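PDB 7D9E: gamma-glutamyltransferase 1 Threonine peptidase. MEROPS family T03 from Pseudomonas nitroreducens, which probably catalyses gamma-glutamyl transfer, including the transpeptidation used for theanine synthesis, as an enzyme of the N-terminal-nucleophile (Ntn) hydrolase clan. Local coordinates for residues 60-65 with 129-134; 67-72 with 186-191; 99-104 with 234-239; 207-210 with 216-219; 224-229 with 240-245. All blocks are in the same frame, centred on the assembly; numbering follows the deposited sequence. Where two conformers were deposited one is given.

How the contacts relate
The five contacts join helices and the loops between them, and all are connected through touching neighbours. Contact 1 touches contact 4, where Val131 CG2 packs 3.8 Å from Phe217 CD2, and their centres lie about 12 Å apart. Contact 4 leads on to contact 5, also about 12 Å between centres, where Tyr218 CD1 is 3.3 Å from Leu242 O. Contact 1 meets contact 5 directly as well, Gly129 CA lying 3.5 Å from Tyr245 CZ. Contacts 5 and 3, about 11 Å apart by centres, are joined by polar bonds and packing. Contact 2 meets contact 1 at Ala65 and Gly72, and its Ala71 packs on Thr1 of the partner chain, probably the catalytic N-terminal threonine expected in this family.

Contact 1. Residues 60-65 with 129-134; sequences TAFTLA and GTVMGL
Phe62 and Leu134 make the one aromatic interaction between the segments of helix 53-67 and helix 130-141, which run antiparallel here, with their axes 11.3 Å apart at an angle of 159°. Methyl CD1 of Leu134 lies over one face of the Phe62 ring, a CH-pi contact 3.8 Å from the centroid of that ring. The methyl is displaced toward the rim and sits closest to CE2 and CZ. The first torsion of Phe62, with CG opposite the carbonyl carbon (chi1 -77°), carries the ring across to the neighbouring helix.

The remaining contacts are apolar. Both methyls of Leu134 reach Ala61 CB, CD1 and CD2 each at 3.7 Å, while CD1 alone also covers the ring, so that the forked end of this leucine spans two successive residues of the facing helix. Val131 CG2 approaches the ring at its edge, 4.3 Å from Phe62 CE1.

Leu150 and Ala153 of helix 146-159 and Leu206 and Ile209 of helix 200-212 also touch the Phe62 ring, and Ile209 touches Val131 as well. With an alanine in place of Phe62, Leu134 CD1 would probably lose the ring face beneath it, and a gap would open between the two helices.

The direct contact between these segments is thus wholly apolar, resting on packing and one CH-pi contact.

Contact 2. Residues 67-72 with 186-191; sequences TYPEAG and DYFGTM
Pro69 presents its pyrrolidine ring to both Phe188 and Met191, and it gives more surface to this contact than either of them. It follows Tyr68, the residue at which the chain leaves helix 53-67, and it projects from the loop that leads to strand 77-84. Its CB lies 3.8 Å from Phe188 CE2, with CG of the same proline almost as near to that carbon. The proline approaches the aromatic ring obliquely, through CE2.

A first torsion that sets CG beside the backbone N (chi1 -68°) turns the ring of Phe188 toward Pro69. This ring also meets those of Phe184 and Phe197, which makes Pro69 an aliphatic neighbour of a small aromatic group.

Met191 approaches Pro69 with its terminal methyl: CE stands 3.8 Å from Pro69 CG. A bend at chi3 turns the methyl that way, while SD lies in the plane of the Phe188 ring, at its edge. Met191 was modelled in two conformers, so this part of the contact holds for one of them. The type I beta turn from Phe188 to Met191, closed by Met191 N to Phe188 O at 3.1 Å, sets both side chains on the proline.

Beside the apolar patch, Glu70 pairs through OE2 with Arg186 NH2 of the partner chain and through OE1 with Gln167. The chemistry is thus divided: the loop meets the end of helix 184-188 and the turn after it through carbon contacts, and its charged neighbour reaches toward the other subunit.

Contact 3. Residues 99-104 with 234-239; sequences KAATKT and GGLITS
Leu236 is turned onto the Ala100-Ala101 peptide by two torsions: the first keeps CG on the side of its own backbone N (chi1 -75°), and the second (chi2 68°) leaves CD2 extended, roughly anti to CA, so that it reaches the facing loop. This one methyl does all the direct touching. It lies 3.8 Å from Ala100 C and at the same separation from Ala101 N, and it stands over the flat face of the peptide, not at its rim. The two alanine methyls are looser neighbours, with Ala100 CB 4.3 Å from Leu236 CD2. A branched side chain is thus laid on a backbone amide.

The polar link between the loops is indirect. A water bridges the two backbones: water 1 accepts from Ala100 N at 3.0 Å and donates to Leu236 O at 2.8 Å. Ala100 N and Leu236 O are thus linked without the backbones meeting.

The second loop is set by its ends. Gly234 closes helix 221-233 in a Schellman motif, with a positive phi that suits glycine, and Thr238 occupies the N-cap of helix 239-244, its OG1 bonded to Asp241 OD2.

The same helix holds the first loop, since Lys99 N donates to Asp241 OD1 and Lys99 NZ forms a salt bridge with Asp244 OD2. The contact therefore lies in a partly buried place, where the connection from helix 221-233 to helix 239-244 meets the long excursion that runs from strand 87-93 to helix 130-141.

Contact 4. Residues 207-210 with 216-219; sequences ERIA and DFYK
Arg208 and Asp216 form a salt bridge in which NE donates to OD1 over 3.0 Å. The bond is noticeably bent, with an N-H...O angle of 142°. Asp216 OD1 lies in the guanidinium plane, whereas the arginine nitrogen meets OD1 from above the carboxylate, 36° out of its plane, the two flat groups being steeply turned against each other. The bend of the arginine chain at chi3 (-59°) brings NE to OD1. Nearer the backbone, Arg208 CB lies 3.4 Å from Asp216 CG. On the other side-chain oxygen, Asp216 OD2 packs 3.5 Å from Ile209 CG1. Ile209 CD1 then makes a looser contact, 4.5 Å from Phe217 CD2.

These residues link two consecutive helices, 200-212 and 214-219, joined by a short turn, and the salt bridge spans that turn.

Farther out, Thr222 of helix 221-233 positions both partners, for its OG1 is hydrogen-bonded to Asp216 OD2 and to Arg208 NH2. A leucine in place of Arg208 would probably leave Asp216 OD1 without its positively charged mate and Thr222 OG1 without the bond from NH2. A backbone bond between Asp216 and Ala223 joins the same helix. Beyond the apolar part, the Phe217 ring meets that of Phe35 of the partner chain.

Contact 5. Residues 224-229 with 240-245; sequences KLLIAQ and DDLVDY
Leu226 is the first residue along segment 224-229 to meet the facing helix, and it does so with one methyl: its CD1 lies 4.3 Å from Leu242 CD2. This is a light contact. The same side chain also touches Ile237 in the connecting loop and Phe35 of the partner chain.

Ile227 comes next and makes the closer approach. Its CD1 stands 3.8 Å from Leu242 CD1, and CG1 of the isoleucine lies 4.2 Å from that same methyl. The two side chains run alongside each other in opposite directions, not end to end. The second torsion of Ile227 (chi2 -47°) turns CD1 in toward the leucine. Against the connecting loop, Ile227 CD1 also packs 3.5 Å from Ile237 O.

The arrangement is one of two successive helices, 221-233 and 239-244, joined by the short connection 234-238, with the second turning back toward the first. Leu242 supplies its forked end to both contacts, with one methyl for Leu226 and the other for Ile227, while Tyr218 of helix 214-219 also touches it.

Two residues on, Gln229 ties the first helix to the partner chain, its OE1 accepting a hydrogen bond from Lys31 N of that chain.

Contact 1. Residues 60-65 with 129-134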
# COMPACT_ATOMS: atom_id res chain seq x y z
N THR A 60 14.61 -5.71 5.75
CA THR A 60 13.72 -6.26 4.74
C THR A 60 13.34 -5.21 3.70
O THR A 60 13.35 -5.49 2.49
CB THR A 60 12.47 -6.81 5.43
OG1 THR A 60 12.85 -7.87 6.32
CG2 THR A 60 11.46 -7.33 4.41
N ALA A 61 13.04 -4.00 4.14
CA ALA A 61 12.65 -2.94 3.21
C ALA A 61 13.78 -2.60 2.26
O ALA A 61 13.55 -2.37 1.07
CB ALA A 61 12.21 -1.70 3.99
N PHE A 62 15.03 -2.55 2.76
CA PHE A 62 16.12 -2.30 1.81
C PHE A 62 16.35 -3.50 0.91
O PHE A 62 16.67 -3.33 -0.28
CB PHE A 62 17.39 -1.89 2.55
CG PHE A 62 17.40 -0.46 3.02
CD1 PHE A 62 17.42 0.58 2.11
CD2 PHE A 62 17.39 -0.17 4.37
CE1 PHE A 62 17.45 1.92 2.56
CE2 PHE A 62 17.42 1.15 4.82
CZ PHE A 62 17.42 2.19 3.92
N THR A 63 16.14 -4.73 1.42
CA THR A 63 16.30 -5.91 0.58
C THR A 63 15.32 -5.89 -0.59
O THR A 63 15.71 -6.10 -1.74
CB THR A 63 16.12 -7.19 1.40
OG1 THR A 63 17.23 -7.34 2.29
CG2 THR A 63 16.10 -8.42 0.50
N LEU A 64 14.05 -5.59 -0.31
CA LEU A 64 13.05 -5.56 -1.37
C LEU A 64 13.25 -4.39 -2.33
O LEU A 64 12.79 -4.47 -3.48
CB LEU A 64 11.65 -5.53 -0.76
CG LEU A 64 11.29 -6.75 0.10
CD1 LEU A 64 9.99 -6.53 0.88
CD2 LEU A 64 11.18 -7.99 -0.77
N ALA A 65 13.93 -3.32 -1.90
CA ALA A 65 14.31 -2.25 -2.81
C ALA A 65 15.28 -2.74 -3.88
O ALA A 65 15.41 -2.10 -4.93
CB ALA A 65 14.91 -1.10 -2.01
N GLY A 129 10.22 9.36 0.13
CA GLY A 129 10.24 9.31 1.58
C GLY A 129 10.86 8.08 2.22
O GLY A 129 11.16 8.09 3.41
N THR A 130 11.07 7.01 1.46
CA THR A 130 11.39 5.72 2.07
C THR A 130 12.65 5.76 2.94
O THR A 130 12.65 5.27 4.07
CB THR A 130 11.47 4.65 1.00
OG1 THR A 130 10.17 4.53 0.44
CG2 THR A 130 11.89 3.34 1.60
N VAL A 131 13.75 6.32 2.43
CA VAL A 131 14.98 6.33 3.22
C VAL A 131 14.77 7.08 4.54
O VAL A 131 15.22 6.64 5.60
CB VAL A 131 16.17 6.87 2.42
CG1 VAL A 131 17.41 6.97 3.32
CG2 VAL A 131 16.45 5.94 1.25
N MET A 132 14.08 8.22 4.49
CA MET A 132 13.78 8.94 5.73
C MET A 132 12.91 8.14 6.67
O MET A 132 13.14 8.14 7.89
CB MET A 132 13.21 10.32 5.42
CG MET A 132 13.06 11.12 6.70
SD MET A 132 14.58 11.74 7.27
CE MET A 132 14.87 13.13 6.02
N GLY A 133 11.87 7.50 6.14
CA GLY A 133 10.99 6.69 6.96
C GLY A 133 11.72 5.59 7.69
O GLY A 133 11.60 5.44 8.91
N LEU A 134 12.51 4.80 6.95
CA LEU A 134 13.23 3.69 7.57
C LEU A 134 14.21 4.20 8.62
O LEU A 134 14.36 3.60 9.69
CB LEU A 134 13.93 2.88 6.49
CG LEU A 134 13.00 2.28 5.43
CD1 LEU A 134 13.81 1.63 4.32
CD2 LEU A 134 12.05 1.30 6.08

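Contact 2. Residues 67-72 with 186-191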
# COMPACT_ATOMS: atom_id res chain seq x y z
N THR A 67 15.39 -6.53 -4.60
CA THR A 67 14.85 -7.75 -5.19
C THR A 67 13.43 -7.61 -5.71
O THR A 67 12.99 -8.50 -6.44
CB THR A 67 14.91 -8.92 -4.19
OG1 THR A 67 14.00 -8.68 -3.11
CG2 THR A 67 16.33 -9.10 -3.66
N TYR A 68 12.72 -6.52 -5.37
CA TYR A 68 11.32 -6.52 -5.77
C TYR A 68 11.20 -5.05 -6.33
O TYR A 68 10.34 -4.29 -5.87
CB TYR A 68 10.47 -6.63 -4.55
CG TYR A 68 9.06 -7.14 -4.71
CD1 TYR A 68 8.85 -8.50 -4.67
CD2 TYR A 68 8.01 -6.36 -5.12
CE1 TYR A 68 7.60 -9.05 -4.81
CE2 TYR A 68 6.74 -6.92 -5.31
CZ TYR A 68 6.56 -8.27 -5.16
OH TYR A 68 5.34 -8.89 -5.35
N PRO A 69 12.04 -4.65 -7.29
CA PRO A 69 12.09 -3.23 -7.70
C PRO A 69 10.80 -2.71 -8.34
O PRO A 69 10.66 -1.48 -8.52
CB PRO A 69 13.23 -3.20 -8.73
CG PRO A 69 13.34 -4.60 -9.22
CD PRO A 69 13.04 -5.46 -8.01
N GLU A 70 9.87 -3.58 -8.72
CA GLU A 70 8.59 -3.10 -9.20
C GLU A 70 7.86 -2.30 -8.14
O GLU A 70 6.98 -1.49 -8.48
CB GLU A 70 7.75 -4.26 -9.72
CG GLU A 70 7.45 -5.37 -8.73
CD GLU A 70 8.46 -6.52 -8.74
OE1 GLU A 70 9.69 -6.25 -8.75
OE2 GLU A 70 8.00 -7.69 -8.77
N ALA A 71 8.18 -2.51 -6.86
CA ALA A 71 7.44 -1.88 -5.78
C ALA A 71 8.29 -1.55 -4.56
O ALA A 71 8.22 -0.44 -4.05
CB ALA A 71 6.25 -2.76 -5.38
N GLY A 72 9.09 -2.50 -4.08
CA GLY A 72 10.08 -2.16 -3.08
C GLY A 72 11.02 -1.11 -3.63
O GLY A 72 11.30 -1.08 -4.83
N ASP A 186 17.60 0.84 -20.08
CA ASP A 186 19.04 0.86 -19.90
C ASP A 186 19.48 0.25 -18.58
O ASP A 186 20.66 -0.10 -18.44
CB ASP A 186 19.54 2.31 -19.94
CG ASP A 186 19.46 2.92 -21.32
OD1 ASP A 186 19.54 2.18 -22.32
OD2 ASP A 186 19.31 4.16 -21.39
N TYR A 187 18.58 0.14 -17.59
CA TYR A 187 18.90 -0.43 -16.30
C TYR A 187 18.21 -1.74 -16.01
O TYR A 187 18.76 -2.57 -15.30
CB TYR A 187 18.56 0.56 -15.17
CG TYR A 187 19.58 1.67 -15.11
CD1 TYR A 187 19.44 2.80 -15.89
CD2 TYR A 187 20.69 1.56 -14.29
CE1 TYR A 187 20.39 3.81 -15.86
CE2 TYR A 187 21.63 2.57 -14.24
CZ TYR A 187 21.47 3.68 -15.02
OH TYR A 187 22.42 4.67 -14.96
N PHE A 188 17.00 -1.95 -16.54
CA PHE A 188 16.21 -3.14 -16.24
C PHE A 188 16.02 -4.01 -17.47
O PHE A 188 15.31 -5.02 -17.41
CB PHE A 188 14.90 -2.73 -15.58
CG PHE A 188 15.12 -2.17 -14.22
CD1 PHE A 188 15.41 -0.83 -14.03
CD2 PHE A 188 15.10 -3.00 -13.10
CE1 PHE A 188 15.66 -0.32 -12.77
CE2 PHE A 188 15.36 -2.49 -11.85
CZ PHE A 188 15.64 -1.16 -11.67
N GLY A 189 16.69 -3.67 -18.57
CA GLY A 189 16.56 -4.45 -19.79
C GLY A 189 17.04 -5.88 -19.63
O GLY A 189 16.50 -6.78 -20.28
N THR A 190 18.02 -6.11 -18.76
CA THR A 190 18.56 -7.46 -18.56
C THR A 190 17.79 -8.30 -17.54
O THR A 190 18.17 -9.46 -17.32
CB THR A 190 20.05 -7.40 -18.20
OG1 THR A 190 20.24 -6.74 -16.95
CG2 THR A 190 20.82 -6.66 -19.27
N MET A 191 16.76 -7.75 -16.91
CA MET A 191 15.86 -8.54 -16.09
C MET A 191 15.18 -9.58 -16.95
O MET A 191 14.40 -9.25 -17.84
CB MET A 191 14.80 -7.63 -15.50
CG MET A 191 15.19 -6.96 -14.23
SD MET A 191 13.69 -6.25 -13.62
CE MET A 191 13.55 -7.10 -12.01

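Contact 3. Residues 99-104 with 234-239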
# COMPACT_ATOMS: atom_id res chain seq x y z
N LYS A 99 7.97 21.49 -4.60
CA LYS A 99 7.60 22.88 -4.35
C LYS A 99 7.13 23.56 -5.63
O LYS A 99 6.31 24.48 -5.58
CB LYS A 99 8.79 23.62 -3.76
CG LYS A 99 9.08 23.19 -2.31
CD LYS A 99 10.34 23.81 -1.76
CE LYS A 99 10.80 23.11 -0.50
NZ LYS A 99 9.83 23.30 0.63
N ALA A 100 7.61 23.11 -6.78
CA ALA A 100 7.21 23.69 -8.05
C ALA A 100 5.96 23.04 -8.64
O ALA A 100 5.53 23.44 -9.73
CB ALA A 100 8.37 23.60 -9.06
N ALA A 101 5.33 22.11 -7.94
CA ALA A 101 4.09 21.53 -8.44
C ALA A 101 2.96 22.54 -8.39
O ALA A 101 2.96 23.46 -7.57
CB ALA A 101 3.73 20.29 -7.61
N THR A 102 1.99 22.38 -9.29
CA THR A 102 0.85 23.28 -9.38
C THR A 102 -0.40 22.49 -9.74
O THR A 102 -0.34 21.44 -10.38
CB THR A 102 1.14 24.42 -10.39
OG1 THR A 102 0.29 25.55 -10.10
CG2 THR A 102 0.91 23.95 -11.82
N LYS A 103 -1.55 23.05 -9.33
CA LYS A 103 -2.83 22.36 -9.46
C LYS A 103 -3.09 21.81 -10.85
O LYS A 103 -3.58 20.67 -10.99
CB LYS A 103 -3.95 23.32 -9.04
CG LYS A 103 -5.37 22.77 -9.11
CD LYS A 103 -6.38 23.80 -8.57
N THR A 104 -2.76 22.57 -11.90
CA THR A 104 -3.09 22.18 -13.27
C THR A 104 -1.89 21.69 -14.07
O THR A 104 -1.93 21.71 -15.31
CB THR A 104 -3.77 23.33 -14.02
OG1 THR A 104 -2.86 24.44 -14.18
CG2 THR A 104 -5.00 23.78 -13.26
N GLY A 234 13.82 17.19 -17.25
CA GLY A 234 12.80 18.20 -17.07
C GLY A 234 11.93 18.00 -15.84
O GLY A 234 10.76 18.40 -15.84
N GLY A 235 12.46 17.40 -14.78
CA GLY A 235 11.70 17.19 -13.57
C GLY A 235 11.66 18.42 -12.69
O GLY A 235 12.25 19.47 -13.00
N LEU A 236 10.98 18.28 -11.56
CA LEU A 236 10.71 19.41 -10.68
C LEU A 236 11.47 19.33 -9.37
O LEU A 236 11.62 20.36 -8.71
CB LEU A 236 9.22 19.43 -10.34
CG LEU A 236 8.24 19.89 -11.40
CD1 LEU A 236 8.19 18.90 -12.53
CD2 LEU A 236 6.85 20.02 -10.78
N ILE A 237 11.93 18.15 -8.98
CA ILE A 237 12.52 17.98 -7.66
C ILE A 237 13.87 18.68 -7.61
O ILE A 237 14.70 18.55 -8.53
CB ILE A 237 12.65 16.49 -7.32
CG1 ILE A 237 11.24 15.91 -7.19
CG2 ILE A 237 13.39 16.28 -6.00
CD1 ILE A 237 11.24 14.41 -7.06
N THR A 238 14.07 19.47 -6.56
CA THR A 238 15.27 20.25 -6.34
C THR A 238 15.92 19.86 -5.01
O THR A 238 15.36 19.14 -4.20
CB THR A 238 14.95 21.77 -6.29
OG1 THR A 238 14.13 22.04 -5.15
CG2 THR A 238 14.26 22.23 -7.56
N SER A 239 17.14 20.37 -4.79
CA SER A 239 17.79 20.16 -3.49
C SER A 239 16.91 20.64 -2.34
O SER A 239 16.83 19.99 -1.29
CB SER A 239 19.15 20.87 -3.47
OG SER A 239 19.68 20.84 -2.15
O HOH W 1 10.30 21.89 -6.84

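Contact 4. Residues 207-210 with 216-219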
# COMPACT_ATOMS: atom_id res chain seq x y z
N GLU A 207 25.49 1.34 -0.11
CA GLU A 207 26.67 1.50 0.74
C GLU A 207 26.75 2.90 1.32
O GLU A 207 27.08 3.08 2.50
CB GLU A 207 27.95 1.16 -0.03
CG GLU A 207 28.06 -0.29 -0.46
CD GLU A 207 29.42 -0.61 -1.05
OE1 GLU A 207 29.80 0.03 -2.05
OE2 GLU A 207 30.10 -1.51 -0.51
N ARG A 208 26.48 3.92 0.50
CA ARG A 208 26.46 5.29 1.01
C ARG A 208 25.38 5.47 2.07
O ARG A 208 25.61 6.13 3.09
CB ARG A 208 26.25 6.28 -0.14
CG ARG A 208 27.41 6.29 -1.14
CD ARG A 208 27.35 7.46 -2.11
NE ARG A 208 26.13 7.50 -2.90
CZ ARG A 208 25.96 6.87 -4.06
NH1 ARG A 208 26.94 6.13 -4.55
NH2 ARG A 208 24.81 6.97 -4.71
N ILE A 209 24.19 4.92 1.82
CA ILE A 209 23.11 5.01 2.81
C ILE A 209 23.50 4.28 4.09
O ILE A 209 23.19 4.74 5.20
CB ILE A 209 21.80 4.47 2.21
CG1 ILE A 209 21.33 5.39 1.09
CG2 ILE A 209 20.73 4.35 3.27
CD1 ILE A 209 20.20 4.84 0.21
N ALA A 210 24.21 3.16 3.97
CA ALA A 210 24.65 2.44 5.16
C ALA A 210 25.58 3.31 6.00
O ALA A 210 25.55 3.25 7.24
CB ALA A 210 25.37 1.15 4.77
N ASP A 216 23.02 10.91 2.84
CA ASP A 216 23.40 10.65 1.45
C ASP A 216 22.23 10.91 0.51
O ASP A 216 22.39 11.54 -0.54
CB ASP A 216 23.87 9.21 1.29
CG ASP A 216 23.94 8.78 -0.16
OD1 ASP A 216 24.79 9.35 -0.90
OD2 ASP A 216 23.14 7.90 -0.57
N PHE A 217 21.06 10.39 0.87
CA PHE A 217 19.93 10.43 -0.06
C PHE A 217 19.41 11.84 -0.27
O PHE A 217 19.07 12.22 -1.40
CB PHE A 217 18.80 9.51 0.42
CG PHE A 217 17.75 9.30 -0.61
CD1 PHE A 217 16.72 10.22 -0.75
CD2 PHE A 217 17.80 8.20 -1.47
CE1 PHE A 217 15.75 10.04 -1.73
CE2 PHE A 217 16.83 8.01 -2.42
CZ PHE A 217 15.81 8.94 -2.57
N TYR A 218 19.33 12.63 0.81
CA TYR A 218 18.69 13.93 0.75
C TYR A 218 19.67 15.09 0.64
O TYR A 218 19.27 16.18 0.20
CB TYR A 218 17.73 14.13 1.94
CG TYR A 218 16.63 13.08 1.95
CD1 TYR A 218 15.46 13.27 1.23
CD2 TYR A 218 16.78 11.90 2.65
CE1 TYR A 218 14.46 12.31 1.22
CE2 TYR A 218 15.77 10.92 2.64
CZ TYR A 218 14.63 11.16 1.92
OH TYR A 218 13.61 10.22 1.86
N LYS A 219 20.95 14.90 1.03
CA LYS A 219 21.91 15.99 1.10
C LYS A 219 23.27 15.67 0.49
O LYS A 219 24.11 16.58 0.39
CB LYS A 219 22.14 16.39 2.57
CG LYS A 219 20.92 17.00 3.23

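Contact 5. Residues 224-229 with 240-245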
# COMPACT_ATOMS: atom_id res chain seq x y z
N LYS A 224 22.63 14.56 -5.23
CA LYS A 224 23.17 15.24 -6.40
C LYS A 224 22.82 14.50 -7.68
O LYS A 224 22.51 15.12 -8.71
CB LYS A 224 24.68 15.39 -6.24
CG LYS A 224 25.10 16.44 -5.21
N LEU A 225 22.89 13.16 -7.65
CA LEU A 225 22.56 12.39 -8.84
C LEU A 225 21.08 12.49 -9.17
O LEU A 225 20.69 12.54 -10.35
CB LEU A 225 22.95 10.92 -8.64
CG LEU A 225 24.45 10.67 -8.54
CD1 LEU A 225 24.71 9.23 -8.15
CD2 LEU A 225 25.13 11.01 -9.87
N LEU A 226 20.23 12.51 -8.15
CA LEU A 226 18.79 12.66 -8.37
C LEU A 226 18.51 14.01 -9.00
O LEU A 226 17.74 14.12 -9.96
CB LEU A 226 18.05 12.49 -7.04
CG LEU A 226 16.55 12.27 -7.10
CD1 LEU A 226 16.09 11.69 -5.76
CD2 LEU A 226 15.80 13.54 -7.35
N ILE A 227 19.13 15.07 -8.47
CA ILE A 227 18.92 16.40 -9.03
C ILE A 227 19.40 16.45 -10.48
O ILE A 227 18.75 17.06 -11.34
CB ILE A 227 19.62 17.45 -8.15
CG1 ILE A 227 18.99 17.48 -6.76
CG2 ILE A 227 19.57 18.82 -8.83
CD1 ILE A 227 17.48 17.50 -6.74
N ALA A 228 20.53 15.82 -10.77
CA ALA A 228 21.03 15.82 -12.15
C ALA A 228 20.04 15.12 -13.08
O ALA A 228 19.86 15.54 -14.22
CB ALA A 228 22.40 15.16 -12.22
N GLN A 229 19.42 14.04 -12.61
CA GLN A 229 18.46 13.36 -13.46
C GLN A 229 17.24 14.24 -13.71
O GLN A 229 16.69 14.24 -14.81
CB GLN A 229 18.05 12.04 -12.82
CG GLN A 229 17.21 11.17 -13.71
CD GLN A 229 18.03 10.56 -14.81
OE1 GLN A 229 19.19 10.19 -14.61
NE2 GLN A 229 17.45 10.48 -16.00
N ASP A 240 16.21 21.78 -2.53
CA ASP A 240 15.33 22.29 -1.48
C ASP A 240 14.25 21.27 -1.10
O ASP A 240 13.92 21.11 0.08
CB ASP A 240 14.65 23.59 -1.93
CG ASP A 240 15.54 24.81 -1.80
OD1 ASP A 240 16.77 24.66 -1.69
OD2 ASP A 240 14.98 25.93 -1.80
N ASP A 241 13.67 20.60 -2.11
CA ASP A 241 12.65 19.59 -1.85
C ASP A 241 13.21 18.47 -1.00
O ASP A 241 12.58 18.03 -0.04
CB ASP A 241 12.19 19.01 -3.19
CG ASP A 241 11.33 19.97 -3.98
OD1 ASP A 241 10.23 20.30 -3.51
OD2 ASP A 241 11.77 20.41 -5.05
N LEU A 242 14.43 18.02 -1.33
CA LEU A 242 15.03 16.91 -0.61
C LEU A 242 15.39 17.30 0.82
O LEU A 242 15.10 16.55 1.76
CB LEU A 242 16.25 16.40 -1.37
CG LEU A 242 15.93 15.76 -2.72
CD1 LEU A 242 17.22 15.56 -3.50
CD2 LEU A 242 15.19 14.45 -2.55
N VAL A 243 16.01 18.47 1.01
CA VAL A 243 16.42 18.84 2.36
C VAL A 243 15.21 19.12 3.24
O VAL A 243 15.28 18.97 4.46
CB VAL A 243 17.42 20.02 2.38
CG1 VAL A 243 18.67 19.67 1.59
CG2 VAL A 243 16.76 21.28 1.90
N ASP A 244 14.08 19.50 2.65
CA ASP A 244 12.89 19.81 3.43
C ASP A 244 12.02 18.58 3.72
O ASP A 244 11.10 18.69 4.54
CB ASP A 244 12.04 20.89 2.74
CG ASP A 244 12.68 22.28 2.83
OD1 ASP A 244 13.75 22.41 3.47
OD2 ASP A 244 12.14 23.24 2.24
N TYR A 245 12.30 17.42 3.11
CA TYR A 245 11.46 16.25 3.33
C TYR A 245 11.51 15.80 4.79
O TYR A 245 12.59 15.66 5.37
CB TYR A 245 11.86 15.08 2.42
CG TYR A 245 10.83 13.98 2.62
CD1 TYR A 245 9.60 14.03 1.99
CD2 TYR A 245 11.04 12.98 3.56
CE1 TYR A 245 8.63 13.07 2.25
CE2 TYR A 245 10.07 12.04 3.83
CZ TYR A 245 8.87 12.10 3.17
OH TYR A 245 7.90 11.15 3.46